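Local structure of mandelate racemase/muconate lactonizing enzyme/Enolase superfamily (Rhodobacter sphaeroides, 2HZG) at residues K288-A293 / I299-H304. The protein belongs to the enolase superfamily, in the mandelate racemase/muconate lactonizing enzyme group, and carries a sodium ion at a site of three acidic residues. Numbering follows the deposited sequence.
Sequences KRVADA and ITYVNH
The ring of Y301 lies flat against A291, with V290 at its rim. The CB of A291 stands over one face in a CH-pi contact, 4.0 Å from the ring centroid and 24° off the normal. It is offset toward the rim, on the side of CD1 and CE1. The helix backbone comes equally near, with A291 CA 3.6 Å from Y301 CD1. The backbone N of A291 is 3.7 Å from CE1 of Y301. V290 meets the ring near its plane. Its CG1 touches CE1 of Y301 at 3.9 Å, and the two side chains cross at about a right angle. The side chain of Y301 leaves the strand toward the helix, and with CG anti to the backbone N (chi1 -178°) the ring lies beside A291.

Helix 284-297 and strand 300-303 are consecutive elements of the C-terminal (beta/alpha)7beta-barrel domain, the modified TIM barrel of this superfamily. The helix packs on the outside of the barrel, so this contact is part of the layer between helices and strands. All three touching residues are buried, and the contact is apolar. V290 also touches I274 and I276 of the preceding strand, and the ring of F319 meets that of Y301. The side chain of Y301 also rests on I276 and on P318. On the side of the helix turned away from the strand, K288 and D292 form a salt bridge.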
loop_
_atom_site.group_PDB
_atom_site.type_symbol
_atom_site.label_atom_id
_atom_site.label_comp_id
_atom_site.label_asym_id
_atom_site.label_seq_id
_atom_site.Cartn_x
_atom_site.Cartn_y
_atom_site.Cartn_z
ATOM N N LYS A 288 -4.246 -1.802 18.211
ATOM C CA LYS A 288 -4.651 -2.628 19.340
ATOM C C LYS A 288 -4.775 -4.106 18.922
ATOM O O LYS A 288 -4.412 -5.015 19.675
ATOM C CB LYS A 288 -5.995 -2.109 19.888
ATOM C CG LYS A 288 -6.619 -2.943 20.991
ATOM C CD LYS A 288 -5.799 -2.955 22.281
ATOM C CE LYS A 288 -6.630 -3.553 23.461
ATOM N NZ LYS A 288 -7.233 -4.874 23.088
ATOM N N ARG A 289 -5.298 -4.331 17.724
ATOM C CA ARG A 289 -5.370 -5.680 17.173
ATOM C C ARG A 289 -3.956 -6.283 17.072
ATOM O O ARG A 289 -3.752 -7.424 17.466
ATOM C CB ARG A 289 -6.084 -5.659 15.822
ATOM C CG ARG A 289 -6.460 -7.017 15.318
ATOM C CD ARG A 289 -7.146 -6.918 13.984
ATOM N NE ARG A 289 -7.301 -8.253 13.397
ATOM C CZ ARG A 289 -7.596 -8.473 12.126
ATOM N NH1 ARG A 289 -7.767 -7.441 11.295
ATOM N NH2 ARG A 289 -7.708 -9.721 11.697
ATOM N N VAL A 290 -2.979 -5.494 16.613
ATOM C CA VAL A 290 -1.563 -5.946 16.604
ATOM C C VAL A 290 -1.037 -6.245 18.011
ATOM O O VAL A 290 -0.408 -7.295 18.247
ATOM C CB VAL A 290 -0.612 -4.924 15.894
ATOM C CG1 VAL A 290 0.867 -5.419 15.936
ATOM C CG2 VAL A 290 -1.054 -4.688 14.476
ATOM N N ALA A 291 -1.302 -5.332 18.950
ATOM C CA ALA A 291 -0.866 -5.521 20.335
ATOM C C ALA A 291 -1.387 -6.827 20.963
ATOM O O ALA A 291 -0.616 -7.554 21.606
ATOM C CB ALA A 291 -1.234 -4.291 21.194
ATOM N N ASP A 292 -2.673 -7.126 20.753
ATOM C CA ASP A 292 -3.265 -8.409 21.167
ATOM C C ASP A 292 -2.509 -9.587 20.504
ATOM O O ASP A 292 -2.165 -10.571 21.170
ATOM C CB ASP A 292 -4.749 -8.506 20.760
ATOM C CG ASP A 292 -5.655 -7.465 21.445
ATOM O OD1 ASP A 292 -5.243 -6.763 22.390
ATOM O OD2 ASP A 292 -6.827 -7.352 21.011
ATOM N N ALA A 293 -2.253 -9.466 19.196
ATOM C CA ALA A 293 -1.560 -10.526 18.457
ATOM C C ALA A 293 -0.109 -10.671 18.930
ATOM O O ALA A 293 0.397 -11.781 19.044
ATOM C CB ALA A 293 -1.656 -10.296 16.929
ATOM N N ILE A 299 5.721 -11.341 21.705
ATOM C CA ILE A 299 6.553 -10.341 21.035
ATOM C C ILE A 299 6.309 -8.962 21.659
ATOM O O ILE A 299 5.172 -8.535 21.812
ATOM C CB ILE A 299 6.309 -10.338 19.490
ATOM C CG1 ILE A 299 6.720 -11.704 18.897
ATOM C CG2 ILE A 299 7.076 -9.170 18.800
ATOM C CD1 ILE A 299 6.281 -11.942 17.464
ATOM N N THR A 300 7.387 -8.276 22.018
ATOM C CA THR A 300 7.309 -6.921 22.550
ATOM C C THR A 300 6.738 -5.933 21.529
ATOM O O THR A 300 7.214 -5.838 20.398
ATOM C CB THR A 300 8.677 -6.417 23.025
ATOM O OG1 THR A 300 9.225 -7.343 23.968
ATOM C CG2 THR A 300 8.548 -5.003 23.694
ATOM N N TYR A 301 5.707 -5.208 21.955
ATOM C CA TYR A 301 5.086 -4.162 21.159
ATOM C C TYR A 301 5.659 -2.796 21.569
ATOM O O TYR A 301 5.834 -2.527 22.747
ATOM C CB TYR A 301 3.567 -4.201 21.374
ATOM C CG TYR A 301 2.779 -3.202 20.576
ATOM C CD1 TYR A 301 2.013 -3.609 19.471
ATOM C CD2 TYR A 301 2.725 -1.850 20.968
ATOM C CE1 TYR A 301 1.255 -2.680 18.745
ATOM C CE2 TYR A 301 1.979 -0.916 20.245
ATOM C CZ TYR A 301 1.252 -1.341 19.141
ATOM O OH TYR A 301 0.519 -0.429 18.446
ATOM N N VAL A 302 5.959 -1.957 20.579
ATOM C CA VAL A 302 6.451 -0.611 20.824
ATOM C C VAL A 302 5.725 0.284 19.844
ATOM O O VAL A 302 5.414 -0.135 18.730
ATOM C CB VAL A 302 8.011 -0.462 20.601
ATOM C CG1 VAL A 302 8.538 0.803 21.297
ATOM C CG2 VAL A 302 8.811 -1.697 21.091
ATOM N N ASN A 303 5.434 1.510 20.256
ATOM C CA ASN A 303 4.995 2.509 19.297
ATOM C C ASN A 303 6.122 2.887 18.331
ATOM O O ASN A 303 7.314 2.835 18.694
ATOM C CB ASN A 303 4.501 3.770 20.011
ATOM C CG ASN A 303 5.599 4.454 20.796
ATOM O OD1 ASN A 303 6.309 3.816 21.563
ATOM N ND2 ASN A 303 5.760 5.744 20.586
ATOM N N HIS A 304 5.742 3.233 17.102
ATOM C CA HIS A 304 6.589 4.055 16.261
ATOM C C HIS A 304 6.034 5.474 16.295
ATOM O O HIS A 304 4.899 5.703 15.884
ATOM C CB HIS A 304 6.647 3.581 14.796
ATOM C CG HIS A 304 7.334 4.566 13.905
ATOM N ND1 HIS A 304 6.661 5.561 13.231
ATOM C CD2 HIS A 304 8.649 4.762 13.645
ATOM C CE1 HIS A 304 7.524 6.315 12.575
ATOM N NE2 HIS A 304 8.738 5.848 12.807
#